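Local coordinates for protein virC2 (Agrobacterium tumefaciens, PDB 2RH3) that enhances T-DNA transfer and virulence through its C-terminal ribbon-helix-helix fold, the part modelled here, which probably binds DNA, at residues Lys16-Leu21 / Tyr25-Ser30; Ala84-Phe89 / Arg98-Lys103. All blocks are in the same frame, centred on the assembly; numbering follows the deposited sequence. Where two conformers were deposited one is given.

Contact 1. Residues Lys16-Leu21 / Tyr25-Ser30; sequences KIYDNL and YSPSKS
The one hydrogen bond between the two segments runs from Tyr-25 N to Leu-21 O, at 2.8 Å and fairly straight (N-H...O 157°), with the donor lying in the carbonyl plane. It ties the last carbonyl of the short helix to the approach of the next one. The apolar contacts spread out from there. Leu-21 CD2 rests 3.7 Å from Tyr-25 CE2, while Leu-21 CB packs on Ser-30, with OG at 3.3 Å. Tyr-18 has its CG anti to the backbone N (chi1 176°), which swings the ring out to the second helix: its OH lies 3.2 Å from Pro-27 CB, Pro-27 O meets the ring edge, and CE1 approaches Ser-30 CB. Met-33 and Ile-34, one turn further along, also touch Leu-21.

Within 25-30, Ser-26 OG caps the helix by accepting from Lys-29 N at 3.0 Å. The buried Ser-30 hydroxyl donates to Ser-26 O from above the carbonyl plane, beside the bond from Ser-30 N. Together these make a turn between the consecutive helices 16-21 and 27-47 of a ribbon-helix-helix domain: a five-residue connection ending in the Ser-26 N-cap, with proline in the first turn that follows.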
loop_
_atom_site.group_PDB
_atom_site.type_symbol
_atom_site.label_atom_id
_atom_site.label_comp_id
_atom_site.label_asym_id
_atom_site.label_seq_id
_atom_site.Cartn_x
_atom_site.Cartn_y
_atom_site.Cartn_z
ATOM N N LYS A 16 5.915 0.206 13.335
ATOM C CA LYS A 16 5.480 0.366 14.721
ATOM C C LYS A 16 3.992 0.695 14.786
ATOM O O LYS A 16 3.286 0.237 15.687
ATOM C CB LYS A 16 6.291 1.435 15.448
ATOM C CG LYS A 16 7.743 1.044 15.705
ATOM C CD LYS A 16 8.481 2.201 16.364
ATOM C CE LYS A 16 9.987 1.979 16.379
ATOM N NZ LYS A 16 10.677 3.149 16.982
ATOM N N ILE A 17 3.511 1.469 13.808
ATOM C CA ILE A 17 2.082 1.800 13.768
ATOM C C ILE A 17 1.224 0.551 13.616
ATOM O O ILE A 17 0.257 0.348 14.368
ATOM C CB ILE A 17 1.758 2.862 12.682
ATOM C CG1 ILE A 17 2.268 4.231 13.147
ATOM C CG2 ILE A 17 0.244 2.941 12.441
ATOM C CD1 ILE A 17 2.265 5.313 12.062
ATOM N N TYR A 18 1.582 -0.305 12.667
ATOM C CA TYR A 18 0.800 -1.510 12.421
ATOM C C TYR A 18 0.867 -2.437 13.643
ATOM O O TYR A 18 -0.170 -2.946 14.114
ATOM C CB TYR A 18 1.327 -2.246 11.174
ATOM C CG TYR A 18 0.605 -3.546 10.951
ATOM C CD1 TYR A 18 -0.682 -3.558 10.401
ATOM C CD2 TYR A 18 1.193 -4.766 11.314
ATOM C CE1 TYR A 18 -1.367 -4.754 10.220
ATOM C CE2 TYR A 18 0.515 -5.964 11.119
ATOM C CZ TYR A 18 -0.762 -5.944 10.584
ATOM O OH TYR A 18 -1.457 -7.122 10.432
ATOM N N ASP A 19 2.077 -2.643 14.154
ATOM C CA ASP A 19 2.255 -3.521 15.315
ATOM C C ASP A 19 1.437 -3.062 16.528
ATOM O O ASP A 19 0.950 -3.889 17.288
ATOM C CB ASP A 19 3.738 -3.618 15.698
ATOM C CG ASP A 19 4.595 -4.339 14.647
ATOM O OD1 ASP A 19 4.073 -4.914 13.663
ATOM O OD2 ASP A 19 5.833 -4.324 14.826
ATOM N N ASN A 20 1.293 -1.754 16.730
ATOM C CA ASN A 20 0.462 -1.252 17.806
ATOM C C ASN A 20 -1.038 -1.388 17.504
ATOM O O ASN A 20 -1.842 -1.665 18.414
ATOM C CB ASN A 20 0.813 0.209 18.087
ATOM C CG ASN A 20 0.095 0.749 19.294
ATOM O OD1 ASN A 20 0.219 0.218 20.409
ATOM N ND2 ASN A 20 -0.691 1.798 19.083
ATOM N N LEU A 21 -1.427 -1.158 16.247
ATOM C CA LEU A 21 -2.839 -1.285 15.896
ATOM C C LEU A 21 -3.347 -2.685 16.162
ATOM O O LEU A 21 -4.460 -2.856 16.670
ATOM C CB LEU A 21 -3.104 -0.855 14.440
ATOM C CG LEU A 21 -3.057 0.665 14.222
ATOM C CD1 LEU A 21 -3.141 1.033 12.766
ATOM C CD2 LEU A 21 -4.149 1.411 14.985
ATOM N N TYR A 25 -7.004 -3.963 17.141
ATOM C CA TYR A 25 -7.862 -4.227 15.978
ATOM C C TYR A 25 -7.358 -5.461 15.210
ATOM O O TYR A 25 -6.195 -5.854 15.343
ATOM C CB TYR A 25 -7.860 -3.055 14.995
ATOM C CG TYR A 25 -8.197 -1.669 15.546
ATOM C CD1 TYR A 25 -9.524 -1.241 15.668
ATOM C CD2 TYR A 25 -7.190 -0.775 15.884
ATOM C CE1 TYR A 25 -9.833 0.050 16.150
ATOM C CE2 TYR A 25 -7.485 0.515 16.366
ATOM C CZ TYR A 25 -8.804 0.916 16.494
ATOM O OH TYR A 25 -9.103 2.188 16.964
ATOM N N SER A 26 -8.211 -6.043 14.365
ATOM C CA SER A 26 -7.757 -7.156 13.511
ATOM C C SER A 26 -6.652 -6.718 12.536
ATOM O O SER A 26 -6.515 -5.522 12.258
ATOM C CB SER A 26 -8.925 -7.741 12.712
ATOM O OG SER A 26 -9.363 -6.831 11.709
ATOM N N PRO A 27 -5.837 -7.667 12.038
ATOM C CA PRO A 27 -4.881 -7.298 10.987
ATOM C C PRO A 27 -5.540 -6.601 9.797
ATOM O O PRO A 27 -4.983 -5.630 9.290
ATOM C CB PRO A 27 -4.260 -8.643 10.575
ATOM C CG PRO A 27 -4.323 -9.440 11.804
ATOM C CD PRO A 27 -5.660 -9.075 12.447
ATOM N N SER A 28 -6.728 -7.063 9.401
ATOM C CA SER A 28 -7.464 -6.496 8.268
ATOM C C SER A 28 -7.873 -5.048 8.519
ATOM O O SER A 28 -7.607 -4.171 7.693
ATOM C CB SER A 28 -8.710 -7.327 7.950
ATOM O OG SER A 28 -9.389 -6.779 6.834
ATOM N N LYS A 29 -8.522 -4.808 9.659
ATOM C CA LYS A 29 -8.929 -3.454 10.061
ATOM C C LYS A 29 -7.715 -2.532 10.174
ATOM O O LYS A 29 -7.727 -1.387 9.697
ATOM C CB LYS A 29 -9.679 -3.482 11.393
ATOM C CG LYS A 29 -9.825 -2.106 12.045
ATOM C CD LYS A 29 -11.107 -1.966 12.821
ATOM C CE LYS A 29 -11.444 -0.490 12.983
ATOM N NZ LYS A 29 -12.561 -0.268 13.930
ATOM N N SER A 30 -6.669 -3.040 10.819
ATOM C CA SER A 30 -5.461 -2.248 11.039
ATOM C C SER A 30 -4.846 -1.819 9.709
ATOM O O SER A 30 -4.470 -0.651 9.537
ATOM C CB SER A 30 -4.458 -3.038 11.886
ATOM O OG SER A 30 -4.998 -3.314 13.180
#

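Contact 2. Residues Ala84-Phe89 / Arg98-Lys103; sequences AARNHF and RAFGHK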
loop_
_atom_site.group_PDB
_atom_site.type_symbol
_atom_site.label_atom_id
_atom_site.label_comp_id
_atom_site.label_asym_id
_atom_site.label_seq_id
_atom_site.Cartn_x
_atom_site.Cartn_y
_atom_site.Cartn_z
ATOM N N ALA A 84 -1.378 8.170 -14.591
ATOM C CA ALA A 84 0.014 8.306 -14.173
ATOM C C ALA A 84 0.524 7.040 -13.464
ATOM O O ALA A 84 1.616 6.556 -13.764
ATOM C CB ALA A 84 0.188 9.543 -13.292
ATOM N N ALA A 85 -0.282 6.509 -12.542
ATOM C CA ALA A 85 0.024 5.246 -11.851
ATOM C C ALA A 85 0.204 4.072 -12.822
ATOM O O ALA A 85 1.203 3.359 -12.756
ATOM C CB ALA A 85 -1.069 4.917 -10.829
ATOM N N ARG A 86 -0.768 3.879 -13.713
ATOM C CA ARG A 86 -0.722 2.803 -14.713
ATOM C C ARG A 86 0.483 2.887 -15.643
ATOM O O ARG A 86 1.086 1.870 -15.978
ATOM C CB ARG A 86 -2.017 2.751 -15.531
ATOM C CG ARG A 86 -3.071 1.854 -14.908
ATOM C CD ARG A 86 -4.089 1.390 -15.923
ATOM N NE ARG A 86 -4.544 0.026 -15.628
ATOM C CZ ARG A 86 -5.537 -0.288 -14.799
ATOM N NH1 ARG A 86 -6.209 0.658 -14.153
ATOM N NH2 ARG A 86 -5.860 -1.562 -14.616
ATOM N N ASN A 87 0.838 4.100 -16.058
ATOM C CA ASN A 87 2.008 4.299 -16.913
ATOM C C ASN A 87 3.276 3.729 -16.281
ATOM O O ASN A 87 4.173 3.257 -16.980
ATOM C CB ASN A 87 2.220 5.787 -17.200
ATOM C CG ASN A 87 1.217 6.357 -18.185
ATOM O OD1 ASN A 87 1.067 7.580 -18.277
ATOM N ND2 ASN A 87 0.550 5.494 -18.944
ATOM N N HIS A 88 3.332 3.776 -14.952
ATOM C CA HIS A 88 4.502 3.356 -14.202
ATOM C C HIS A 88 4.449 1.908 -13.738
ATOM O O HIS A 88 5.411 1.163 -13.922
ATOM C CB HIS A 88 4.701 4.279 -12.996
ATOM C CG HIS A 88 5.834 3.875 -12.111
ATOM N ND1 HIS A 88 7.152 3.992 -12.492
ATOM C CD2 HIS A 88 5.846 3.373 -10.854
ATOM C CE1 HIS A 88 7.930 3.573 -11.509
ATOM N NE2 HIS A 88 7.161 3.188 -10.505
ATOM N N PHE A 89 3.327 1.517 -13.142
ATOM C CA PHE A 89 3.159 0.173 -12.591
ATOM C C PHE A 89 2.748 -0.860 -13.634
ATOM O O PHE A 89 2.893 -2.055 -13.399
ATOM C CB PHE A 89 2.158 0.177 -11.437
ATOM C CG PHE A 89 2.655 0.912 -10.212
ATOM C CD1 PHE A 89 3.726 0.414 -9.473
ATOM C CD2 PHE A 89 2.064 2.102 -9.820
ATOM C CE1 PHE A 89 4.190 1.104 -8.344
ATOM C CE2 PHE A 89 2.516 2.795 -8.700
ATOM C CZ PHE A 89 3.581 2.303 -7.970
ATOM N N ARG A 98 -6.592 -6.336 -11.057
ATOM C CA ARG A 98 -6.252 -6.865 -9.727
ATOM C C ARG A 98 -4.753 -6.749 -9.452
ATOM O O ARG A 98 -4.353 -6.310 -8.375
ATOM C CB ARG A 98 -6.705 -8.332 -9.579
ATOM C CG ARG A 98 -6.387 -8.944 -8.215
ATOM C CD ARG A 98 -6.130 -10.460 -8.260
ATOM N NE ARG A 98 -5.008 -10.847 -9.126
ATOM C CZ ARG A 98 -3.723 -10.543 -8.921
ATOM N NH1 ARG A 98 -3.340 -9.811 -7.873
ATOM N NH2 ARG A 98 -2.811 -10.968 -9.788
ATOM N N ALA A 99 -3.933 -7.129 -10.429
ATOM C CA ALA A 99 -2.481 -7.042 -10.292
ATOM C C ALA A 99 -2.026 -5.589 -10.146
ATOM O O ALA A 99 -1.157 -5.290 -9.322
ATOM C CB ALA A 99 -1.777 -7.708 -11.466
ATOM N N PHE A 100 -2.627 -4.690 -10.927
ATOM C CA PHE A 100 -2.338 -3.261 -10.802
ATOM C C PHE A 100 -2.688 -2.721 -9.411
ATOM O O PHE A 100 -1.882 -2.007 -8.794
ATOM C CB PHE A 100 -3.031 -2.441 -11.916
ATOM C CG PHE A 100 -3.002 -0.955 -11.673
ATOM C CD1 PHE A 100 -4.164 -0.275 -11.315
ATOM C CD2 PHE A 100 -1.807 -0.242 -11.757
ATOM C CE1 PHE A 100 -4.140 1.101 -11.058
ATOM C CE2 PHE A 100 -1.771 1.138 -11.505
ATOM C CZ PHE A 100 -2.940 1.808 -11.157
ATOM N N GLY A 101 -3.873 -3.078 -8.912
ATOM C CA GLY A 101 -4.321 -2.645 -7.573
ATOM C C GLY A 101 -3.445 -3.147 -6.439
ATOM O O GLY A 101 -3.226 -2.447 -5.445
ATOM N N HIS A 102 -2.924 -4.358 -6.591
ATOM C CA HIS A 102 -1.973 -4.898 -5.629
ATOM C C HIS A 102 -0.685 -4.084 -5.641
ATOM O O HIS A 102 -0.168 -3.735 -4.580
ATOM C CB HIS A 102 -1.672 -6.364 -5.915
ATOM C CG HIS A 102 -0.695 -6.975 -4.957
ATOM N ND1 HIS A 102 -1.011 -7.259 -3.646
ATOM C CD2 HIS A 102 0.589 -7.375 -5.129
ATOM C CE1 HIS A 102 0.039 -7.794 -3.047
ATOM N NE2 HIS A 102 1.026 -7.867 -3.923
ATOM N N LYS A 103 -0.190 -3.761 -6.842
ATOM C CA LYS A 103 1.037 -2.972 -6.994
ATOM C C LYS A 103 0.875 -1.585 -6.394
ATOM O O LYS A 103 1.769 -1.092 -5.688
ATOM C CB LYS A 103 1.433 -2.857 -8.479
ATOM C CG LYS A 103 1.983 -4.149 -9.036
ATOM C CD LYS A 103 2.577 -3.926 -10.427
ATOM C CE LYS A 103 2.865 -5.238 -11.133
ATOM N NZ LYS A 103 3.899 -6.059 -10.436
#
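Phe-100 is the centre of this contact, its ring reaching across to Arg-86, Ala-85 and Phe-89 on the facing helix. Arg-86 lies over one ring face: CG sits 3.8 Å from the centroid, almost on the ring normal, as a CH-pi contact. Further out the guanidinium makes an off-centre cation-pi contact, Arg-86 CZ 4.3 Å from the centroid, with the two planes 30° apart. A bend at chi3 (145°) carries the chain across the ring face, from CG near CE2 and CZ of Phe-100 to the guanidinium, whose NH1 comes down near Phe-100 CD1. At the ring edge Ala-85 CB lies in plane, 3.6 Å from Phe-100 CZ, and Phe-89 CB is 4.0 Å from Phe-100 CD2.

Beside this, the side chains of Phe-89 and Lys-103 run antiparallel to one another, side by side. Lys-103 CB approaches Phe-89 CD1 at 4.1 Å, and Lys-103 CD touches Phe-89 O at 3.5 Å before the chain leads its amine away from the facing helix.

In the next shell, packing positions Phe-89: His-88 CD2 sits over the centre of one ring face, and Leu-104 and Ala-107 of helix 97-118 also touch the side chain. Asp-90 can steer Arg-86 only weakly, through a long ion pair with NE. The helix segments run nearly perpendicular (96°) with axes 10.6 Å apart, a separation bridged by the aromatic rings.

Between these two segments, attraction probably comes from apolar packing with some cation-pi contribution, off-centre as it is. The aliphatic parts of Arg-86 and Lys-103 serve as apolar surface; the lysine amine leads away, whereas the guanidinium stays against the ring.

Overall arrangement
Contact 1 and contact 2 lie on opposite sides of the chain's centre, their own centres 25 Å apart and their nearest atoms about 13 Å apart. They share no helix: 16-21 meets the start of 27-47, whereas 79-89 meets the start of 97-118. Contact 2 is the more buried and works through an aromatic ring flanked by an arginine; contact 1 is partly buried and mixes a backbone hydrogen bond and serine capping with apolar packing over a similar area. Each sets a shorter helix against the beginning of a longer one. The two long helices belong to successive halves of the chain, whose strands 2-7 and 71-76 pair antiparallel, consistent with a ribbon-helix-helix unit formed within one chain.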